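Sarcosine oxidase (Pyrococcus horikoshii, PDB 1Y56) probably oxidises L-proline as the FAD- and FMN-binding beta subunit of an L-proline dehydrogenase complex. Local coordinates at residues N209-I220 with I321-G332. Sequence-based numbering, arbitrary orientation.
Sequences NAMAGIKTKIPI and IEELNDYYIAAG
Tyr327 has CG anti to the backbone N (chi1 -170°), which carries the ring out from strand 327-331 to helix 205-212, while Asn209, its CG beside the backbone N, drops its amide to the hydroxyl end of the ring. Here the last turn of helix 205-212 and the loop after it pack against strand 327-331 of the Rossmann-type FAD-binding domain, a strand that runs parallel to its neighbour 196-199. Tyr327 OH donates to Asn209 OD1 at 2.6 Å. OD1 lies at the edge of the ring, and the amide plane is turned 70° from the ring plane. The donor sits 26° off the carbonyl plane. The amide's other branch, ND2, rests on CD1 of Ile329.

Ala212 puts its CB over one face of the same ring, 4.0 Å from Tyr327 CE1. A Schellman motif at Gly213 then ends the helix, and the chain turns so that Ile214 slants against the ring, CG1 3.6 Å from Tyr327 CE2. CD1 of Ile214 reaches on to CD2 of Leu324, which opens the type II turn leading into the strand. Further along, Ile218 and Ile321 meet tip to tip, CD1 to CD1 at 4.1 Å. Ile220 closes the apolar row on the CB of Ala331, whose side chain is about 6 Å from the bound FAD.

At the outer edge, Glu323 OE1 is hydrogen-bonded to Tyr367 and also accepts from a water 3.1 Å away; that water lies 2.6 Å from Thr216 OG1, bridging the two side chains.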
ATOM      1  N   ASN B 209      39.747 -16.344  14.184  1.00 33.50           N
ATOM      2  CA  ASN B 209      40.220 -16.918  15.452  1.00 33.45           C
ATOM      3  C   ASN B 209      39.088 -17.477  16.308  1.00 33.37           C
ATOM      4  O   ASN B 209      39.190 -18.586  16.851  1.00 33.24           O
ATOM      5  CB  ASN B 209      41.002 -15.876  16.247  1.00 33.37           C
ATOM      6  CG  ASN B 209      42.344 -15.558  15.622  1.00 33.48           C
ATOM      7  OD1 ASN B 209      42.963 -16.396  14.971  1.00 33.64           O
ATOM      8  ND2 ASN B 209      42.807 -14.340  15.832  1.00 34.20           N
ATOM      9  N   ALA B 210      38.012 -16.704  16.409  1.00 33.16           N
ATOM     10  CA  ALA B 210      36.791 -17.151  17.041  1.00 33.50           C
ATOM     11  C   ALA B 210      36.255 -18.451  16.443  1.00 34.02           C
ATOM     12  O   ALA B 210      35.920 -19.372  17.182  1.00 34.42           O
ATOM     13  CB  ALA B 210      35.751 -16.077  16.951  1.00 33.60           C
ATOM     14  N   MET B 211      36.169 -18.526  15.114  1.00 34.27           N
ATOM     15  CA  MET B 211      35.647 -19.708  14.439  1.00 34.49           C
ATOM     16  C   MET B 211      36.523 -20.918  14.687  1.00 35.19           C
ATOM     17  O   MET B 211      36.051 -22.054  14.634  1.00 35.15           O
ATOM     18  CB  MET B 211      35.581 -19.487  12.944  1.00 34.21           C
ATOM     19  CG  MET B 211      34.609 -18.458  12.506  1.00 33.89           C
ATOM     20  SD  MET B 211      35.045 -18.037  10.816  1.00 34.41           S
ATOM     21  CE  MET B 211      34.221 -16.452  10.612  1.00 33.28           C
ATOM     22  N   ALA B 212      37.804 -20.661  14.935  1.00 36.01           N
ATOM     23  CA  ALA B 212      38.788 -21.711  15.144  1.00 36.83           C
ATOM     24  C   ALA B 212      38.843 -22.145  16.602  1.00 37.57           C
ATOM     25  O   ALA B 212      39.471 -23.156  16.926  1.00 37.94           O
ATOM     26  CB  ALA B 212      40.155 -21.239  14.690  1.00 36.83           C
ATOM     27  N   GLY B 213      38.206 -21.373  17.477  1.00 38.13           N
ATOM     28  CA  GLY B 213      38.226 -21.647  18.914  1.00 38.74           C
ATOM     29  C   GLY B 213      39.548 -21.332  19.600  1.00 39.28           C
ATOM     30  O   GLY B 213      39.821 -21.847  20.678  1.00 39.44           O
ATOM     31  N   ILE B 214      40.365 -20.477  18.988  1.00 39.75           N
ATOM     32  CA  ILE B 214      41.647 -20.074  19.572  1.00 39.95           C
ATOM     33  C   ILE B 214      41.393 -19.311  20.862  1.00 40.60           C
ATOM     34  O   ILE B 214      40.734 -18.271  20.850  1.00 40.82           O
ATOM     35  CB  ILE B 214      42.468 -19.187  18.602  1.00 39.75           C
ATOM     36  CG1 ILE B 214      42.668 -19.888  17.252  1.00 39.63           C
ATOM     37  CG2 ILE B 214      43.799 -18.779  19.218  1.00 39.03           C
ATOM     38  CD1 ILE B 214      43.103 -21.349  17.349  1.00 39.51           C
ATOM     39  N   LYS B 215      41.915 -19.836  21.968  1.00 41.17           N
ATOM     40  CA  LYS B 215      41.744 -19.230  23.297  1.00 41.57           C
ATOM     41  C   LYS B 215      42.859 -18.252  23.701  1.00 41.27           C
ATOM     42  O   LYS B 215      42.733 -17.573  24.724  1.00 41.78           O
ATOM     43  CB  LYS B 215      41.599 -20.318  24.374  1.00 41.99           C
ATOM     44  CG  LYS B 215      40.428 -21.286  24.186  1.00 43.47           C
ATOM     45  CD  LYS B 215      39.133 -20.728  24.787  1.00 47.88           C
ATOM     46  CE  LYS B 215      38.112 -21.837  25.005  1.00 50.58           C
ATOM     47  NZ  LYS B 215      38.769 -23.021  25.657  1.00 52.14           N
ATOM     48  N   THR B 216      43.942 -18.193  22.921  1.00 40.71           N
ATOM     49  CA  THR B 216      45.041 -17.242  23.156  1.00 40.27           C
ATOM     50  C   THR B 216      44.609 -15.812  22.805  1.00 40.03           C
ATOM     51  O   THR B 216      44.063 -15.574  21.728  1.00 39.65           O
ATOM     52  CB  THR B 216      46.305 -17.621  22.331  1.00 40.34           C
ATOM     53  OG1 THR B 216      46.730 -18.944  22.673  1.00 39.76           O
ATOM     54  CG2 THR B 216      47.458 -16.645  22.591  1.00 40.41           C
ATOM     55  N   LYS B 217      44.841 -14.866  23.717  1.00 39.96           N
ATOM     56  CA  LYS B 217      44.502 -13.451  23.459  1.00 39.88           C
ATOM     57  C   LYS B 217      45.428 -12.868  22.390  1.00 38.90           C
ATOM     58  O   LYS B 217      46.634 -12.711  22.614  1.00 38.66           O
ATOM     59  CB  LYS B 217      44.536 -12.584  24.737  1.00 40.16           C
ATOM     60  CG  LYS B 217      43.906 -13.216  26.013  1.00 42.93           C
ATOM     61  CD  LYS B 217      42.391 -13.497  25.914  1.00 46.11           C
ATOM     62  CE  LYS B 217      41.549 -12.281  26.332  1.00 47.20           C
ATOM     63  NZ  LYS B 217      40.090 -12.495  26.065  1.00 47.36           N
ATOM     64  N   ILE B 218      44.857 -12.584  21.220  1.00 37.84           N
ATOM     65  CA  ILE B 218      45.590 -11.958  20.117  1.00 36.77           C
ATOM     66  C   ILE B 218      44.828 -10.714  19.689  1.00 36.24           C
ATOM     67  O   ILE B 218      44.070 -10.750  18.710  1.00 36.38           O
ATOM     68  CB  ILE B 218      45.772 -12.896  18.915  1.00 36.49           C
ATOM     69  CG1 ILE B 218      46.375 -14.231  19.359  1.00 36.15           C
ATOM     70  CG2 ILE B 218      46.656 -12.237  17.879  1.00 36.49           C
ATOM     71  CD1 ILE B 218      46.205 -15.358  18.360  1.00 35.65           C
ATOM     72  N   PRO B 219      45.030  -9.603  20.422  1.00 35.42           N
ATOM     73  CA  PRO B 219      44.185  -8.435  20.256  1.00 34.70           C
ATOM     74  C   PRO B 219      44.483  -7.719  18.946  1.00 34.07           C
ATOM     75  O   PRO B 219      45.556  -7.150  18.774  1.00 34.28           O
ATOM     76  CB  PRO B 219      44.545  -7.571  21.466  1.00 34.67           C
ATOM     77  CG  PRO B 219      45.926  -7.962  21.825  1.00 34.85           C
ATOM     78  CD  PRO B 219      46.098  -9.385  21.417  1.00 35.25           C
ATOM     79  N   ILE B 220      43.546  -7.785  18.015  1.00 33.40           N
ATOM     80  CA  ILE B 220      43.689  -7.087  16.746  1.00 32.89           C
ATOM     81  C   ILE B 220      42.393  -6.339  16.483  1.00 32.66           C
ATOM     82  O   ILE B 220      41.359  -6.962  16.268  1.00 32.49           O
ATOM     83  CB  ILE B 220      43.988  -8.065  15.582  1.00 32.78           C
ATOM     84  CG1 ILE B 220      45.257  -8.868  15.856  1.00 32.43           C
ATOM     85  CG2 ILE B 220      44.123  -7.312  14.265  1.00 32.98           C
ATOM     86  CD1 ILE B 220      45.504  -9.990  14.856  1.00 32.81           C
ATOM     87  N   ILE B 321      50.114 -21.331  15.702  1.00 39.34           N
ATOM     88  CA  ILE B 321      49.363 -21.537  16.919  1.00 40.09           C
ATOM     89  C   ILE B 321      49.396 -23.032  17.183  1.00 41.04           C
ATOM     90  O   ILE B 321      48.953 -23.841  16.356  1.00 40.85           O
ATOM     91  CB  ILE B 321      47.931 -21.019  16.795  1.00 40.01           C
ATOM     92  CG1 ILE B 321      47.938 -19.521  16.441  1.00 39.53           C
ATOM     93  CG2 ILE B 321      47.128 -21.339  18.066  1.00 40.25           C
ATOM     94  CD1 ILE B 321      48.606 -18.613  17.464  1.00 37.85           C
ATOM     95  N   GLU B 322      49.935 -23.381  18.345  1.00 42.21           N
ATOM     96  CA  GLU B 322      50.335 -24.755  18.643  1.00 43.31           C
ATOM     97  C   GLU B 322      49.178 -25.670  19.068  1.00 43.37           C
ATOM     98  O   GLU B 322      49.184 -26.876  18.774  1.00 43.42           O
ATOM     99  CB  GLU B 322      51.428 -24.743  19.716  1.00 43.51           C
ATOM    100  CG  GLU B 322      52.496 -25.805  19.523  1.00 46.14           C
ATOM    101  CD  GLU B 322      53.497 -25.464  18.415  1.00 48.81           C
ATOM    102  OE1 GLU B 322      53.941 -24.294  18.346  1.00 49.71           O
ATOM    103  OE2 GLU B 322      53.848 -26.372  17.623  1.00 49.17           O
ATOM    104  N   GLU B 323      48.193 -25.091  19.749  1.00 43.43           N
ATOM    105  CA  GLU B 323      47.092 -25.862  20.336  1.00 43.57           C
ATOM    106  C   GLU B 323      45.997 -26.217  19.333  1.00 43.56           C
ATOM    107  O   GLU B 323      45.140 -27.062  19.613  1.00 43.56           O
ATOM    108  CB  GLU B 323      46.518 -25.172  21.584  1.00 43.38           C
ATOM    109  CG  GLU B 323      46.651 -23.657  21.597  1.00 44.04           C
ATOM    110  CD  GLU B 323      48.068 -23.160  21.935  1.00 44.73           C
ATOM    111  OE1 GLU B 323      48.291 -21.936  21.895  1.00 45.17           O
ATOM    112  OE2 GLU B 323      48.963 -23.976  22.236  1.00 44.53           O
ATOM    113  N   LEU B 324      46.022 -25.574  18.172  1.00 43.56           N
ATOM    114  CA  LEU B 324      45.237 -26.061  17.051  1.00 43.77           C
ATOM    115  C   LEU B 324      46.202 -26.593  16.019  1.00 43.82           C
ATOM    116  O   LEU B 324      47.161 -25.911  15.641  1.00 43.78           O
ATOM    117  CB  LEU B 324      44.331 -24.984  16.455  1.00 43.78           C
ATOM    118  CG  LEU B 324      43.397 -25.450  15.326  1.00 44.05           C
ATOM    119  CD1 LEU B 324      42.581 -26.682  15.708  1.00 44.13           C
ATOM    120  CD2 LEU B 324      42.469 -24.334  14.890  1.00 44.65           C
ATOM    121  N   ASN B 325      45.961 -27.822  15.577  1.00 43.93           N
ATOM    122  CA  ASN B 325      46.936 -28.469  14.718  1.00 44.10           C
ATOM    123  C   ASN B 325      46.930 -28.092  13.258  1.00 44.08           C
ATOM    124  O   ASN B 325      46.159 -28.602  12.423  1.00 43.64           O
ATOM    125  CB  ASN B 325      47.153 -29.946  15.010  1.00 44.21           C
ATOM    126  CG  ASN B 325      48.273 -30.151  15.999  1.00 44.73           C
ATOM    127  OD1 ASN B 325      48.203 -29.671  17.133  1.00 44.90           O
ATOM    128  ND2 ASN B 325      49.343 -30.816  15.565  1.00 46.59           N
ATOM    129  N   ASP B 326      47.840 -27.134  13.052  1.00 44.09           N
ATOM    130  CA  ASP B 326      48.320 -26.542  11.808  1.00 43.59           C
ATOM    131  C   ASP B 326      47.582 -25.250  11.496  1.00 42.35           C
ATOM    132  O   ASP B 326      47.214 -24.965  10.353  1.00 42.78           O
ATOM    133  CB  ASP B 326      48.398 -27.560  10.672  1.00 44.41           C
ATOM    134  CG  ASP B 326      49.076 -28.869  11.115  1.00 46.34           C
ATOM    135  OD1 ASP B 326      50.060 -28.813  11.900  1.00 44.50           O
ATOM    136  OD2 ASP B 326      48.599 -29.953  10.689  1.00 50.93           O
ATOM    137  N   TYR B 327      47.396 -24.467  12.558  1.00 40.57           N
ATOM    138  CA  TYR B 327      46.824 -23.139  12.464  1.00 38.91           C
ATOM    139  C   TYR B 327      47.950 -22.129  12.510  1.00 37.84           C
ATOM    140  O   TYR B 327      48.806 -22.184  13.391  1.00 37.66           O
ATOM    141  CB  TYR B 327      45.858 -22.887  13.618  1.00 38.85           C
ATOM    142  CG  TYR B 327      45.040 -21.627  13.479  1.00 38.11           C
ATOM    143  CD1 TYR B 327      44.063 -21.524  12.504  1.00 37.89           C
ATOM    144  CD2 TYR B 327      45.227 -20.546  14.334  1.00 38.33           C
ATOM    145  CE1 TYR B 327      43.291 -20.373  12.361  1.00 37.56           C
ATOM    146  CE2 TYR B 327      44.456 -19.380  14.203  1.00 38.59           C
ATOM    147  CZ  TYR B 327      43.482 -19.308  13.209  1.00 37.86           C
ATOM    148  OH  TYR B 327      42.697 -18.186  13.056  1.00 36.77           O
ATOM    149  N   TYR B 328      47.949 -21.215  11.547  1.00 36.60           N
ATOM    150  CA  TYR B 328      48.924 -20.134  11.529  1.00 35.42           C
ATOM    151  C   TYR B 328      48.228 -18.798  11.447  1.00 34.38           C
ATOM    152  O   TYR B 328      47.087 -18.700  10.997  1.00 34.16           O
ATOM    153  CB  TYR B 328      49.882 -20.267  10.348  1.00 35.65           C
ATOM    154  CG  TYR B 328      50.701 -21.531  10.338  1.00 35.34           C
ATOM    155  CD1 TYR B 328      50.148 -22.735   9.920  1.00 35.11           C
ATOM    156  CD2 TYR B 328      52.032 -21.514  10.726  1.00 35.34           C
ATOM    157  CE1 TYR B 328      50.898 -23.893   9.905  1.00 36.87           C
ATOM    158  CE2 TYR B 328      52.801 -22.661  10.707  1.00 36.15           C
ATOM    159  CZ  TYR B 328      52.233 -23.856  10.292  1.00 36.94           C
ATOM    160  OH  TYR B 328      52.990 -25.016  10.263  1.00 36.51           O
ATOM    161  N   ILE B 329      48.926 -17.764  11.879  1.00 33.12           N
ATOM    162  CA  ILE B 329      48.380 -16.437  11.793  1.00 32.21           C
ATOM    163  C   ILE B 329      49.427 -15.507  11.177  1.00 32.07           C
ATOM    164  O   ILE B 329      50.618 -15.599  11.492  1.00 31.90           O
ATOM    165  CB  ILE B 329      47.849 -15.942  13.183  1.00 31.86           C
ATOM    166  CG1 ILE B 329      46.967 -14.692  13.023  1.00 31.26           C
ATOM    167  CG2 ILE B 329      48.996 -15.732  14.169  1.00 30.92           C
ATOM    168  CD1 ILE B 329      46.112 -14.352  14.232  1.00 30.47           C
ATOM    169  N   ALA B 330      48.963 -14.656  10.263  1.00 31.71           N
ATOM    170  CA  ALA B 330      49.735 -13.543   9.725  1.00 31.46           C
ATOM    171  C   ALA B 330      48.799 -12.348   9.588  1.00 31.45           C
ATOM    172  O   ALA B 330      48.253 -12.100   8.508  1.00 31.29           O
ATOM    173  CB  ALA B 330      50.319 -13.906   8.384  1.00 31.51           C
ATOM    174  N   ALA B 331      48.604 -11.616  10.688  1.00 31.26           N
ATOM    175  CA  ALA B 331      47.588 -10.561  10.748  1.00 31.05           C
ATOM    176  C   ALA B 331      47.908  -9.468  11.768  1.00 31.08           C
ATOM    177  O   ALA B 331      48.596  -9.710  12.756  1.00 31.18           O
ATOM    178  CB  ALA B 331      46.229 -11.177  11.049  1.00 31.00           C
ATOM    179  N   GLY B 332      47.398  -8.265  11.524  1.00 31.00           N
ATOM    180  CA  GLY B 332      47.573  -7.149  12.446  1.00 30.73           C
ATOM    181  C   GLY B 332      48.747  -6.273  12.058  1.00 30.84           C
ATOM    182  O   GLY B 332      49.575  -5.927  12.890  1.00 30.74           O
TER
HETATM  183  O   HOH W   1      45.400 -20.912  21.643  1.00 18.84           O